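Local coordinates for genome polyprotein (Chicken sicinivirus JSY, PDB 6QWT) that probably copies RNA from an RNA template as 3Dpol, the RNA-dependent RNA polymerase that forms the C-terminal part of the viral polyprotein, at residues A[155-160]-A[172-177]; A[221-226]-A[326-331]; A[24-29]-A[407-412]; A[65-70]-A[312-317]. All blocks are in the same frame, centred on the assembly; numbering follows the deposited sequence.

Contact 1. Residues A[155-160]-A[172-177]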
loop_
_atom_site.group_PDB
_atom_site.type_symbol
_atom_site.label_atom_id
_atom_site.label_comp_id
_atom_site.label_asym_id
_atom_site.label_seq_id
_atom_site.Cartn_x
_atom_site.Cartn_y
_atom_site.Cartn_z
ATOM N N THR A 155 6.470 2.322 -15.166
ATOM C CA THR A 155 5.150 1.713 -15.044
ATOM C C THR A 155 5.153 0.328 -15.677
ATOM O O THR A 155 5.606 0.161 -16.814
ATOM C CB THR A 155 4.081 2.587 -15.707
ATOM O OG1 THR A 155 4.104 3.896 -15.127
ATOM C CG2 THR A 155 2.699 1.976 -15.526
ATOM N N PHE A 156 4.637 -0.657 -14.945
ATOM C CA PHE A 156 4.520 -2.022 -15.430
ATOM C C PHE A 156 3.143 -2.574 -15.088
ATOM O O PHE A 156 2.425 -2.036 -14.241
ATOM C CB PHE A 156 5.598 -2.938 -14.825
ATOM C CG PHE A 156 7.006 -2.519 -15.147
ATOM C CD1 PHE A 156 7.490 -2.606 -16.444
ATOM C CD2 PHE A 156 7.849 -2.049 -14.151
ATOM C CE1 PHE A 156 8.786 -2.226 -16.743
ATOM C CE2 PHE A 156 9.147 -1.667 -14.445
ATOM C CZ PHE A 156 9.614 -1.755 -15.742
ATOM N N LEU A 157 2.780 -3.656 -15.767
ATOM C CA LEU A 157 1.628 -4.450 -15.368
ATOM C C LEU A 157 2.025 -5.346 -14.201
ATOM O O LEU A 157 3.061 -6.023 -14.244
ATOM C CB LEU A 157 1.125 -5.282 -16.546
ATOM C CG LEU A 157 0.761 -4.480 -17.795
ATOM C CD1 LEU A 157 0.422 -5.400 -18.960
ATOM C CD2 LEU A 157 -0.392 -3.535 -17.496
ATOM N N LYS A 158 1.218 -5.333 -13.148
ATOM C CA LYS A 158 1.580 -6.037 -11.923
ATOM C C LYS A 158 1.357 -7.532 -12.102
ATOM O O LYS A 158 0.221 -7.986 -12.275
ATOM C CB LYS A 158 0.787 -5.508 -10.732
ATOM C CG LYS A 158 1.285 -6.070 -9.404
ATOM C CD LYS A 158 0.531 -5.531 -8.194
ATOM C CE LYS A 158 1.504 -5.312 -7.038
ATOM N NZ LYS A 158 1.281 -3.982 -6.412
ATOM N N ASP A 159 2.443 -8.294 -12.040
ATOM C CA ASP A 159 2.414 -9.748 -12.154
ATOM C C ASP A 159 1.993 -10.332 -10.810
ATOM O O ASP A 159 2.778 -10.338 -9.856
ATOM C CB ASP A 159 3.793 -10.239 -12.577
ATOM C CG ASP A 159 3.830 -11.728 -12.896
ATOM O OD1 ASP A 159 4.948 -12.222 -13.161
ATOM O OD2 ASP A 159 2.772 -12.405 -12.882
ATOM N N GLU A 160 0.751 -10.811 -10.725
ATOM C CA GLU A 160 0.196 -11.271 -9.459
ATOM C C GLU A 160 -1.013 -12.157 -9.729
ATOM O O GLU A 160 -1.595 -12.125 -10.815
ATOM C CB GLU A 160 -0.210 -10.096 -8.560
ATOM C CG GLU A 160 -1.568 -9.501 -8.932
ATOM C CD GLU A 160 -1.832 -8.157 -8.279
ATOM O OE1 GLU A 160 -2.421 -7.279 -8.946
ATOM O OE2 GLU A 160 -1.455 -7.982 -7.101
ATOM N N THR A 172 -5.948 -6.087 -14.852
ATOM C CA THR A 172 -4.697 -6.246 -14.128
ATOM C C THR A 172 -4.189 -4.881 -13.686
ATOM O O THR A 172 -4.310 -3.894 -14.420
ATOM C CB THR A 172 -3.657 -6.963 -14.989
ATOM O OG1 THR A 172 -2.947 -6.011 -15.788
ATOM C CG2 THR A 172 -4.354 -7.959 -15.891
ATOM N N ARG A 173 -3.642 -4.829 -12.477
ATOM C CA ARG A 173 -3.249 -3.569 -11.874
ATOM C C ARG A 173 -1.890 -3.118 -12.402
ATOM O O ARG A 173 -1.163 -3.863 -13.068
ATOM C CB ARG A 173 -3.216 -3.689 -10.349
ATOM C CG ARG A 173 -4.518 -4.188 -9.740
ATOM C CD ARG A 173 -4.538 -3.982 -8.235
ATOM N NE ARG A 173 -3.720 -4.970 -7.540
ATOM C CZ ARG A 173 -3.170 -4.774 -6.347
ATOM N NH1 ARG A 173 -3.352 -3.623 -5.716
ATOM N NH2 ARG A 173 -2.437 -5.729 -5.785
ATOM N N LEU A 174 -1.555 -1.869 -12.101
ATOM C CA LEU A 174 -0.268 -1.295 -12.453
ATOM C C LEU A 174 0.628 -1.247 -11.225
ATOM O O LEU A 174 0.153 -1.041 -10.104
ATOM C CB LEU A 174 -0.437 0.111 -13.028
ATOM C CG LEU A 174 -1.265 0.222 -14.305
ATOM C CD1 LEU A 174 -1.769 1.645 -14.478
ATOM C CD2 LEU A 174 -0.442 -0.210 -15.506
ATOM N N ILE A 175 1.922 -1.456 -11.438
ATOM C CA ILE A 175 2.934 -1.268 -10.407
ATOM C C ILE A 175 3.946 -0.265 -10.938
ATOM O O ILE A 175 4.467 -0.427 -12.048
ATOM C CB ILE A 175 3.603 -2.598 -10.002
ATOM C CG1 ILE A 175 4.770 -2.349 -9.042
ATOM C CG2 ILE A 175 4.052 -3.388 -11.223
ATOM C CD1 ILE A 175 5.393 -3.621 -8.495
ATOM N N GLU A 176 4.197 0.786 -10.160
ATOM C CA GLU A 176 5.043 1.888 -10.593
ATOM C C GLU A 176 6.138 2.107 -9.562
ATOM O O GLU A 176 5.864 2.145 -8.359
ATOM C CB GLU A 176 4.217 3.166 -10.796
ATOM C CG GLU A 176 2.840 2.907 -11.409
ATOM C CD GLU A 176 2.266 4.114 -12.131
ATOM O OE1 GLU A 176 1.168 4.575 -11.751
ATOM O OE2 GLU A 176 2.914 4.600 -13.082
ATOM N N ALA A 177 7.374 2.244 -10.035
ATOM C CA ALA A 177 8.539 2.365 -9.171
ATOM C C ALA A 177 9.246 3.686 -9.438
ATOM O O ALA A 177 9.530 4.022 -10.593
ATOM C CB ALA A 177 9.505 1.195 -9.383
HETATM O O HOH W 1 -2.354 -7.254 -11.533
#
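Phe156 and Ile175 face each other as a hydrogen-bonded antiparallel pair, Phe156 N reaching Ile175 O at 2.9 Å and Ile175 N returning an equal bond to Phe156 O. Lys158 N extends the pairing beyond the regular strand with an almost straight bond to Arg173 O (2.8 Å). The close-packed side is built by Thr155, Leu157 and Leu174: Leu174 CD2 meets Leu157 CD2 at 3.9 Å and Thr155 CG2 at 3.8 Å, and Leu157 runs on against Leu39 and Phe282. Thr155 OG1 is modelled at a doubtfully short 2.5 Å from Glu176 OE2, an oxygen that His280 also holds. This antiparallel pair, joined through helix 164-168, is consistent with motif F of picornaviral polymerases, the basic fingers element that in relatives lines the nucleotide entry channel. On the solvent side Ile175 CG2 packs on Phe156 CB and on CA and CB of Lys158, and charged side chains take over beyond it. Arg173, bent at chi3 (-76°), presents NE and NH2 side-on to Glu160, with NE to OE1 at 3.0 Å and NH2 to OE2 at 2.8 Å. Carboxylate and guanidinium are nearly coplanar, 7° apart. Lys158 CD covers one guanidinium face. A water ties Lys158 O and Glu160 OE1 to Arg173 N.

Contact 2. Residues A[221-226]-A[326-331]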
loop_
_atom_site.group_PDB
_atom_site.type_symbol
_atom_site.label_atom_id
_atom_site.label_comp_id
_atom_site.label_asym_id
_atom_site.label_seq_id
_atom_site.Cartn_x
_atom_site.Cartn_y
_atom_site.Cartn_z
ATOM N N HIS A 221 -8.694 -2.972 20.069
ATOM C CA HIS A 221 -9.148 -2.268 21.261
ATOM C C HIS A 221 -9.328 -0.772 21.026
ATOM O O HIS A 221 -10.031 -0.116 21.803
ATOM C CB HIS A 221 -8.169 -2.517 22.412
ATOM C CG HIS A 221 -8.147 -3.937 22.884
ATOM N ND1 HIS A 221 -9.230 -4.536 23.491
ATOM C CD2 HIS A 221 -7.180 -4.883 22.827
ATOM C CE1 HIS A 221 -8.929 -5.786 23.793
ATOM N NE2 HIS A 221 -7.690 -6.022 23.401
ATOM N N SER A 222 -8.719 -0.218 19.974
ATOM C CA SER A 222 -8.900 1.202 19.692
ATOM C C SER A 222 -10.311 1.500 19.203
ATOM O O SER A 222 -10.799 2.622 19.372
ATOM C CB SER A 222 -7.871 1.676 18.663
ATOM O OG SER A 222 -8.295 1.369 17.344
ATOM N N PHE A 223 -10.980 0.514 18.602
ATOM C CA PHE A 223 -12.354 0.661 18.138
ATOM C C PHE A 223 -13.378 0.176 19.160
ATOM O O PHE A 223 -14.455 -0.294 18.776
ATOM C CB PHE A 223 -12.538 -0.077 16.812
ATOM C CG PHE A 223 -11.967 0.646 15.628
ATOM C CD1 PHE A 223 -10.750 0.263 15.088
ATOM C CD2 PHE A 223 -12.644 1.712 15.058
ATOM C CE1 PHE A 223 -10.220 0.927 13.996
ATOM C CE2 PHE A 223 -12.121 2.382 13.968
ATOM C CZ PHE A 223 -10.906 1.989 13.436
ATOM N N LEU A 224 -13.074 0.277 20.455
ATOM C CA LEU A 224 -13.963 -0.279 21.466
ATOM C C LEU A 224 -15.005 0.705 21.979
ATOM O O LEU A 224 -16.081 0.270 22.405
ATOM C CB LEU A 224 -13.145 -0.848 22.630
ATOM C CG LEU A 224 -12.893 -2.363 22.546
ATOM C CD1 LEU A 224 -11.972 -2.827 23.667
ATOM C CD2 LEU A 224 -14.221 -3.129 22.600
ATOM N N ASP A 225 -14.749 2.017 21.902
ATOM C CA ASP A 225 -15.797 2.970 22.261
ATOM C C ASP A 225 -16.956 2.986 21.269
ATOM O O ASP A 225 -17.927 3.719 21.492
ATOM C CB ASP A 225 -15.217 4.381 22.372
ATOM C CG ASP A 225 -14.478 4.610 23.673
ATOM O OD1 ASP A 225 -14.578 3.751 24.572
ATOM O OD2 ASP A 225 -13.786 5.646 23.796
ATOM N N TYR A 226 -16.891 2.199 20.197
ATOM C CA TYR A 226 -17.845 2.273 19.101
ATOM C C TYR A 226 -18.597 0.956 18.982
ATOM O O TYR A 226 -17.984 -0.115 18.966
ATOM C CB TYR A 226 -17.130 2.599 17.786
ATOM C CG TYR A 226 -16.205 3.794 17.889
ATOM C CD1 TYR A 226 -14.900 3.651 18.340
ATOM C CD2 TYR A 226 -16.642 5.065 17.540
ATOM C CE1 TYR A 226 -14.057 4.740 18.443
ATOM C CE2 TYR A 226 -15.806 6.158 17.638
ATOM C CZ TYR A 226 -14.515 5.992 18.090
ATOM O OH TYR A 226 -13.677 7.081 18.189
ATOM N N ALA A 326 -15.729 12.464 18.246
ATOM C CA ALA A 326 -16.012 11.053 18.515
ATOM C C ALA A 326 -15.916 10.277 17.207
ATOM O O ALA A 326 -16.929 9.903 16.612
ATOM C CB ALA A 326 -17.386 10.885 19.172
ATOM N N TRP A 327 -14.684 10.019 16.772
ATOM C CA TRP A 327 -14.451 9.274 15.545
ATOM C C TRP A 327 -13.033 8.721 15.559
ATOM O O TRP A 327 -12.150 9.257 16.235
ATOM C CB TRP A 327 -14.672 10.155 14.307
ATOM C CG TRP A 327 -13.823 11.390 14.293
ATOM C CD1 TRP A 327 -14.149 12.615 14.801
ATOM C CD2 TRP A 327 -12.502 11.520 13.754
ATOM N NE1 TRP A 327 -13.114 13.501 14.608
ATOM C CE2 TRP A 327 -12.091 12.852 13.966
ATOM C CE3 TRP A 327 -11.628 10.639 13.109
ATOM C CZ2 TRP A 327 -10.844 13.323 13.558
ATOM C CZ3 TRP A 327 -10.389 11.111 12.704
ATOM C CH2 TRP A 327 -10.010 12.438 12.931
ATOM N N ARG A 328 -12.828 7.643 14.805
ATOM C CA ARG A 328 -11.499 7.078 14.615
ATOM C C ARG A 328 -11.410 6.485 13.218
ATOM O O ARG A 328 -12.334 5.805 12.766
ATOM C CB ARG A 328 -11.175 6.008 15.664
ATOM C CG ARG A 328 -9.918 5.201 15.348
ATOM C CD ARG A 328 -9.540 4.285 16.496
ATOM N NE ARG A 328 -9.175 5.030 17.697
ATOM C CZ ARG A 328 -7.981 5.576 17.902
ATOM N NH1 ARG A 328 -7.032 5.462 16.983
ATOM N NH2 ARG A 328 -7.735 6.239 19.024
ATOM N N ILE A 329 -10.294 6.748 12.542
ATOM C CA ILE A 329 -10.034 6.231 11.204
ATOM C C ILE A 329 -8.721 5.460 11.233
ATOM O O ILE A 329 -7.781 5.845 11.937
ATOM C CB ILE A 329 -9.995 7.369 10.159
ATOM C CG1 ILE A 329 -11.379 8.010 10.014
ATOM C CG2 ILE A 329 -9.515 6.855 8.807
ATOM C CD1 ILE A 329 -11.405 9.251 9.126
ATOM N N LEU A 330 -8.670 4.349 10.498
ATOM C CA LEU A 330 -7.439 3.584 10.327
ATOM C C LEU A 330 -7.328 3.182 8.865
ATOM O O LEU A 330 -8.209 2.493 8.340
ATOM C CB LEU A 330 -7.409 2.350 11.231
ATOM C CG LEU A 330 -6.076 1.596 11.293
ATOM C CD1 LEU A 330 -4.999 2.433 11.971
ATOM C CD2 LEU A 330 -6.266 0.279 12.021
ATOM N N CYS A 331 -6.248 3.607 8.217
ATOM C CA CYS A 331 -6.085 3.482 6.779
ATOM C C CYS A 331 -4.765 2.797 6.452
ATOM O O CYS A 331 -3.752 3.008 7.126
ATOM C CB CYS A 331 -6.129 4.863 6.101
ATOM S SG CYS A 331 -7.756 5.644 6.058
HETATM O O HOH W 2 -11.114 7.130 19.429
#
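Arg328, which gives the most surface to this contact, lays its aliphatic chain over the ring of Phe223. Its CD stands 4.0 Å above the Phe223 centroid, only 9° off the normal, a CH-pi contact centred on the face. With CG anti to the backbone N (chi1 169°), the chain leaves the strand toward 221-226, and the bend at chi3 then turns the guanidinium so that its plane is steep to the phenyl ring. Ser222 CB lies against one guanidinium face, 3.7 Å from Arg328 NE; the Ser222 hydroxyl itself is bonded back to Phe219 O within its own helix. Phe223 also turns its edge to the strand, where CZ meets Leu330 CB at 4.1 Å, and packs on Leu337 and Ala339 of the next strand. That strand and 327-332 form the hairpin carrying the GDD signature, motif C of the polymerase palm, so the turn ending helix 212-222 covers one face of the palm sheet, along the strand that leads to that motif. Tyr226 comes in at the far end of the contact, its hydroxyl over the backbone, with OH 3.2 Å from Trp327 C and 3.7 Å from Arg328 CB. The ring crosses the arginine side chain at about a right angle. Arg328 NE donates a weak bond of 3.3 Å to a water that lies 2.8 Å from Tyr226 OH.

Contact 3. Residues A[24-29]-A[407-412]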
loop_
_atom_site.group_PDB
_atom_site.type_symbol
_atom_site.label_atom_id
_atom_site.label_comp_id
_atom_site.label_asym_id
_atom_site.label_seq_id
_atom_site.Cartn_x
_atom_site.Cartn_y
_atom_site.Cartn_z
ATOM N N SER A 24 2.688 -24.736 -8.990
ATOM C CA SER A 24 3.507 -25.300 -7.929
ATOM C C SER A 24 3.211 -26.784 -7.771
ATOM O O SER A 24 2.239 -27.303 -8.323
ATOM C CB SER A 24 3.244 -24.543 -6.628
ATOM O OG SER A 24 2.141 -25.094 -5.928
ATOM N N PRO A 25 4.043 -27.513 -7.017
ATOM C CA PRO A 25 3.740 -28.931 -6.747
ATOM C C PRO A 25 2.418 -29.160 -6.023
ATOM O O PRO A 25 1.983 -30.314 -5.924
ATOM C CB PRO A 25 4.923 -29.385 -5.881
ATOM C CG PRO A 25 6.035 -28.466 -6.255
ATOM C CD PRO A 25 5.384 -27.139 -6.526
ATOM N N ALA A 26 1.768 -28.110 -5.519
ATOM C CA ALA A 26 0.495 -28.237 -4.823
ATOM C C ALA A 26 -0.679 -27.747 -5.663
ATOM O O ALA A 26 -1.766 -27.521 -5.124
ATOM C CB ALA A 26 0.543 -27.483 -3.494
ATOM N N TYR A 27 -0.490 -27.618 -6.983
ATOM C CA TYR A 27 -1.458 -26.910 -7.820
ATOM C C TYR A 27 -2.852 -27.541 -7.797
ATOM O O TYR A 27 -3.849 -26.832 -7.956
ATOM C CB TYR A 27 -0.954 -26.830 -9.263
ATOM C CG TYR A 27 -2.013 -26.331 -10.217
ATOM C CD1 TYR A 27 -2.741 -27.214 -11.004
ATOM C CD2 TYR A 27 -2.304 -24.976 -10.311
ATOM C CE1 TYR A 27 -3.722 -26.762 -11.866
ATOM C CE2 TYR A 27 -3.279 -24.514 -11.173
ATOM C CZ TYR A 27 -3.986 -25.412 -11.948
ATOM O OH TYR A 27 -4.959 -24.955 -12.810
ATOM N N GLY A 28 -2.960 -28.849 -7.635
ATOM C CA GLY A 28 -4.315 -29.364 -7.637
ATOM C C GLY A 28 -5.050 -29.362 -6.309
ATOM O O GLY A 28 -6.182 -29.855 -6.252
ATOM N N ALA A 29 -4.458 -28.800 -5.248
ATOM C CA ALA A 29 -4.951 -29.033 -3.889
ATOM C C ALA A 29 -6.357 -28.481 -3.674
ATOM O O ALA A 29 -7.195 -29.141 -3.048
ATOM C CB ALA A 29 -3.982 -28.423 -2.874
ATOM N N GLN A 407 -5.016 -20.396 -2.360
ATOM C CA GLN A 407 -4.703 -20.155 -3.765
ATOM C C GLN A 407 -3.214 -19.906 -3.980
ATOM O O GLN A 407 -2.639 -20.397 -4.957
ATOM C CB GLN A 407 -5.519 -18.973 -4.291
ATOM C CG GLN A 407 -7.024 -19.193 -4.284
ATOM C CD GLN A 407 -7.457 -20.363 -5.149
ATOM O OE1 GLN A 407 -7.132 -20.431 -6.336
ATOM N NE2 GLN A 407 -8.199 -21.291 -4.556
ATOM N N SER A 408 -2.574 -19.148 -3.084
ATOM C CA SER A 408 -1.174 -18.785 -3.290
ATOM C C SER A 408 -0.266 -20.006 -3.277
ATOM O O SER A 408 0.748 -20.029 -3.985
ATOM C CB SER A 408 -0.714 -17.790 -2.225
ATOM O OG SER A 408 -1.355 -16.536 -2.380
ATOM N N VAL A 409 -0.608 -21.024 -2.485
ATOM C CA VAL A 409 0.260 -22.187 -2.357
ATOM C C VAL A 409 0.338 -22.976 -3.653
ATOM O O VAL A 409 1.277 -23.759 -3.844
ATOM C CB VAL A 409 -0.212 -23.085 -1.196
ATOM C CG1 VAL A 409 -1.441 -23.887 -1.602
ATOM C CG2 VAL A 409 0.917 -24.000 -0.741
ATOM N N MET A 410 -0.615 -22.782 -4.558
ATOM C CA MET A 410 -0.659 -23.514 -5.815
ATOM C C MET A 410 0.202 -22.875 -6.900
ATOM O O MET A 410 0.190 -23.348 -8.042
ATOM C CB MET A 410 -2.110 -23.644 -6.285
ATOM C CG MET A 410 -3.044 -24.184 -5.200
ATOM S SD MET A 410 -4.572 -24.923 -5.822
ATOM C CE MET A 410 -5.572 -23.461 -6.109
ATOM N N TRP A 411 0.959 -21.831 -6.570
ATOM C CA TRP A 411 1.798 -21.144 -7.539
ATOM C C TRP A 411 3.127 -20.783 -6.895
ATOM O O TRP A 411 3.237 -20.659 -5.671
ATOM C CB TRP A 411 1.118 -19.880 -8.082
ATOM C CG TRP A 411 -0.219 -20.139 -8.695
ATOM C CD1 TRP A 411 -1.419 -20.203 -8.047
ATOM C CD2 TRP A 411 -0.497 -20.381 -10.081
ATOM N NE1 TRP A 411 -2.427 -20.465 -8.945
ATOM C CE2 TRP A 411 -1.888 -20.580 -10.200
ATOM C CE3 TRP A 411 0.295 -20.447 -11.232
ATOM C CZ2 TRP A 411 -2.503 -20.840 -11.423
ATOM C CZ3 TRP A 411 -0.318 -20.705 -12.446
ATOM C CH2 TRP A 411 -1.703 -20.900 -12.532
ATOM N N THR A 412 4.141 -20.614 -7.737
ATOM C CA THR A 412 5.470 -20.242 -7.280
ATOM C C THR A 412 6.113 -19.323 -8.306
ATOM O O THR A 412 5.721 -19.294 -9.474
ATOM C CB THR A 412 6.355 -21.474 -7.042
ATOM O OG1 THR A 412 7.635 -21.055 -6.552
ATOM C CG2 THR A 412 6.544 -22.258 -8.332
#
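Ser24 is tied to 407-412 by two hydrogen bonds, one from its side chain and one from its backbone. Its OG donates to Val409 O at 2.6 Å, arriving in the carbonyl plane on a lone pair. Its N donates to the next carbonyl, Met410 O, at 3.0 Å; the bond is nearly straight at the hydrogen (165°), yet it meets the oxygen from above the carbonyl plane. With chi1 at 87°, OG sits between the backbone N and the carbonyl carbon, and from there it also accepts from Ala26 N at 3.1 Å. That bond within the segment is an ST turn, superposed on the type I beta turn from Ser24 to Tyr27. The hydroxyl thus has two partners, as donor across the contact and as acceptor within its own turn.

Outside this polar centre, Tyr27 and Trp411 lie side by side and form a T-shaped pair. The edge of Tyr27 is turned to the face of the Trp411 six-membered ring, with planes at 84° and Tyr27 CE2 3.8 Å from Trp411 CZ2. Tyr27 CD2 also touches Met410 CB at 4.2 Å. On the other flank Ala26 CB approaches Val409 CG2 (4.5 Å); Val443 of helix 433-449 touches both, and Phe417 of helix 417-428 touches Ala26.

Strand 22-23, just before Ser24, pairs with strand 411-412, consistent with the N-terminal fingers segment that reaches the thumb in picornaviral polymerases. Because both main polar bonds end on backbone carbonyls, the pairing depends on the backbone of 407-412 and so would probably constrain its path, with the aromatic pair packed outside it.

Contact 4. Residues A[65-70]-A[312-317]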
loop_
_atom_site.group_PDB
_atom_site.type_symbol
_atom_site.label_atom_id
_atom_site.label_comp_id
_atom_site.label_asym_id
_atom_site.label_seq_id
_atom_site.Cartn_x
_atom_site.Cartn_y
_atom_site.Cartn_z
ATOM N N GLU A 65 -9.914 22.416 -7.504
ATOM C CA GLU A 65 -10.406 23.321 -6.483
ATOM C C GLU A 65 -11.003 22.548 -5.315
ATOM O O GLU A 65 -11.652 21.516 -5.521
ATOM C CB GLU A 65 -11.460 24.272 -7.059
ATOM C CG GLU A 65 -11.007 24.983 -8.327
ATOM C CD GLU A 65 -9.783 25.853 -8.102
ATOM O OE1 GLU A 65 -9.622 26.379 -6.977
ATOM O OE2 GLU A 65 -8.981 26.007 -9.049
ATOM N N PRO A 66 -10.803 23.016 -4.087
ATOM C CA PRO A 66 -11.325 22.280 -2.932
ATOM C C PRO A 66 -12.839 22.384 -2.840
ATOM O O PRO A 66 -13.425 23.437 -3.100
ATOM C CB PRO A 66 -10.646 22.965 -1.741
ATOM C CG PRO A 66 -10.383 24.352 -2.217
ATOM C CD PRO A 66 -10.071 24.231 -3.686
ATOM N N TRP A 67 -13.471 21.272 -2.473
ATOM C CA TRP A 67 -14.886 21.312 -2.158
ATOM C C TRP A 67 -15.079 21.924 -0.770
ATOM O O TRP A 67 -14.143 21.962 0.031
ATOM C CB TRP A 67 -15.496 19.912 -2.250
ATOM C CG TRP A 67 -14.690 18.792 -1.668
ATOM C CD1 TRP A 67 -14.855 18.215 -0.437
ATOM C CD2 TRP A 67 -13.624 18.076 -2.303
ATOM N NE1 TRP A 67 -13.946 17.197 -0.263
ATOM C CE2 TRP A 67 -13.179 17.092 -1.394
ATOM C CE3 TRP A 67 -12.994 18.177 -3.548
ATOM C CZ2 TRP A 67 -12.134 16.218 -1.694
ATOM C CZ3 TRP A 67 -11.958 17.309 -3.841
ATOM C CH2 TRP A 67 -11.540 16.343 -2.920
ATOM N N PRO A 68 -16.281 22.439 -0.474
ATOM C CA PRO A 68 -16.454 23.271 0.733
ATOM C C PRO A 68 -15.951 22.659 2.031
ATOM O O PRO A 68 -15.494 23.401 2.909
ATOM C CB PRO A 68 -17.972 23.490 0.775
ATOM C CG PRO A 68 -18.366 23.492 -0.649
ATOM C CD PRO A 68 -17.491 22.462 -1.319
ATOM N N SER A 69 -16.017 21.339 2.188
ATOM C CA SER A 69 -15.602 20.690 3.424
ATOM C C SER A 69 -14.161 20.199 3.391
ATOM O O SER A 69 -13.701 19.618 4.379
ATOM C CB SER A 69 -16.538 19.520 3.744
ATOM O OG SER A 69 -16.407 18.478 2.791
ATOM N N LEU A 70 -13.432 20.427 2.292
ATOM C CA LEU A 70 -12.093 19.857 2.160
ATOM C C LEU A 70 -11.089 20.557 3.071
ATOM O O LEU A 70 -10.379 19.901 3.844
ATOM C CB LEU A 70 -11.632 19.917 0.701
ATOM C CG LEU A 70 -10.224 19.362 0.454
ATOM C CD1 LEU A 70 -10.082 17.951 1.025
ATOM C CD2 LEU A 70 -9.880 19.382 -1.029
ATOM N N LEU A 312 -12.101 11.150 3.795
ATOM C CA LEU A 312 -13.188 10.629 4.622
ATOM C C LEU A 312 -13.739 11.698 5.556
ATOM O O LEU A 312 -14.960 11.852 5.685
ATOM C CB LEU A 312 -12.705 9.424 5.427
ATOM C CG LEU A 312 -12.392 8.147 4.650
ATOM C CD1 LEU A 312 -11.469 7.245 5.461
ATOM C CD2 LEU A 312 -13.676 7.418 4.268
ATOM N N LEU A 313 -12.851 12.444 6.218
ATOM C CA LEU A 313 -13.295 13.504 7.116
ATOM C C LEU A 313 -14.097 14.565 6.366
ATOM O O LEU A 313 -15.078 15.097 6.896
ATOM C CB LEU A 313 -12.090 14.128 7.821
ATOM C CG LEU A 313 -11.417 13.262 8.893
ATOM C CD1 LEU A 313 -10.001 13.737 9.183
ATOM C CD2 LEU A 313 -12.232 13.241 10.173
ATOM N N SER A 314 -13.707 14.878 5.125
ATOM C CA SER A 314 -14.455 15.871 4.358
ATOM C C SER A 314 -15.860 15.377 4.032
ATOM O O SER A 314 -16.775 16.186 3.830
ATOM C CB SER A 314 -13.700 16.241 3.076
ATOM O OG SER A 314 -13.875 15.261 2.066
ATOM N N ALA A 315 -16.050 14.057 3.981
ATOM C CA ALA A 315 -17.378 13.487 3.788
ATOM C C ALA A 315 -18.187 13.506 5.079
ATOM O O ALA A 315 -19.377 13.846 5.068
ATOM C CB ALA A 315 -17.262 12.053 3.264
ATOM N N MET A 316 -17.560 13.140 6.196
ATOM C CA MET A 316 -18.277 13.100 7.464
ATOM C C MET A 316 -18.623 14.503 7.955
ATOM O O MET A 316 -19.650 14.687 8.621
ATOM C CB MET A 316 -17.443 12.334 8.498
ATOM C CG MET A 316 -16.992 10.949 8.007
ATOM S SD MET A 316 -15.928 10.017 9.147
ATOM C CE MET A 316 -15.146 11.352 10.022
ATOM N N LEU A 317 -17.807 15.502 7.609
ATOM C CA LEU A 317 -18.071 16.872 8.032
ATOM C C LEU A 317 -19.362 17.430 7.443
ATOM O O LEU A 317 -19.902 18.401 7.982
ATOM C CB LEU A 317 -16.895 17.773 7.653
ATOM C CG LEU A 317 -15.729 17.765 8.642
ATOM C CD1 LEU A 317 -14.526 18.479 8.048
ATOM C CD2 LEU A 317 -16.145 18.395 9.963
#
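Trp67 points the N-H edge of its indole at Ser314. NE1 donates to Ser314 OG at 3.0 Å, and the oxygen lies almost exactly in the indole plane, 6° out of it, with the bond nearly straight at the hydrogen (171°). The tryptophan takes the torsion that sets CG between its backbone N and carbonyl carbon (chi1 42°), which carries the ring across to the helix. Ser314 OG is itself hydrogen-bonded to Ser311 O one turn back, so the hydroxyl has two partners and links the indole to its own helix. Leu70 CD2 lies over one face of the indole, 3.8 Å above the plane and off toward the rim, and Val245 and Gln356 also touch this side chain.

Ser314 belongs to helix 298-316, the long palm helix that follows the motif B loop of RNA-dependent RNA polymerases, and the contact falls close to its C-terminal end. The loop 65-70 comes up against that end just as it turns into helix 70-81. A second link reaches the same serine at its backbone: Ser69 OG is modelled as a donor to Ser314 O, tilted somewhat from the carbonyl plane, although the length of 2.5 Å is doubtfully short. The two donors, a ring N-H and a hydroxyl, thus take the side-chain and the main-chain oxygen of one residue.

Ser314 CB lies 3.5 Å from both Trp67 NE1 and Ser69 OG. Farther along, Leu317 touches Ser69, its CD1 3.9 Å from Ser69 O, and Leu70 CA packs on Ser314 CB at 4.1 Å.

In the fold
From the N terminus, 24-29 opens the widest loop, closed as contact 3 only at 407-412, probably where the N-terminal segment meets the thumb. All the other contacts are nested within it. Residues 65-70 open next, and contact 1, the antiparallel strand pair of the fingers, opens and closes inside their loop. Contact 2 begins at 221-226 and closes at 326-331, tying the end of helix 212-222 to a palm strand; its loop crosses that of contact 4, since 312-317 comes before 326-331. These two touch in the palm: helix 298-316 packs against strand 327-332, with Leu313 CD2 3.6 Å from Trp327 CH2. Contacts 3 and 4 lie on opposite sides of the molecule, their centres about 45 Å apart.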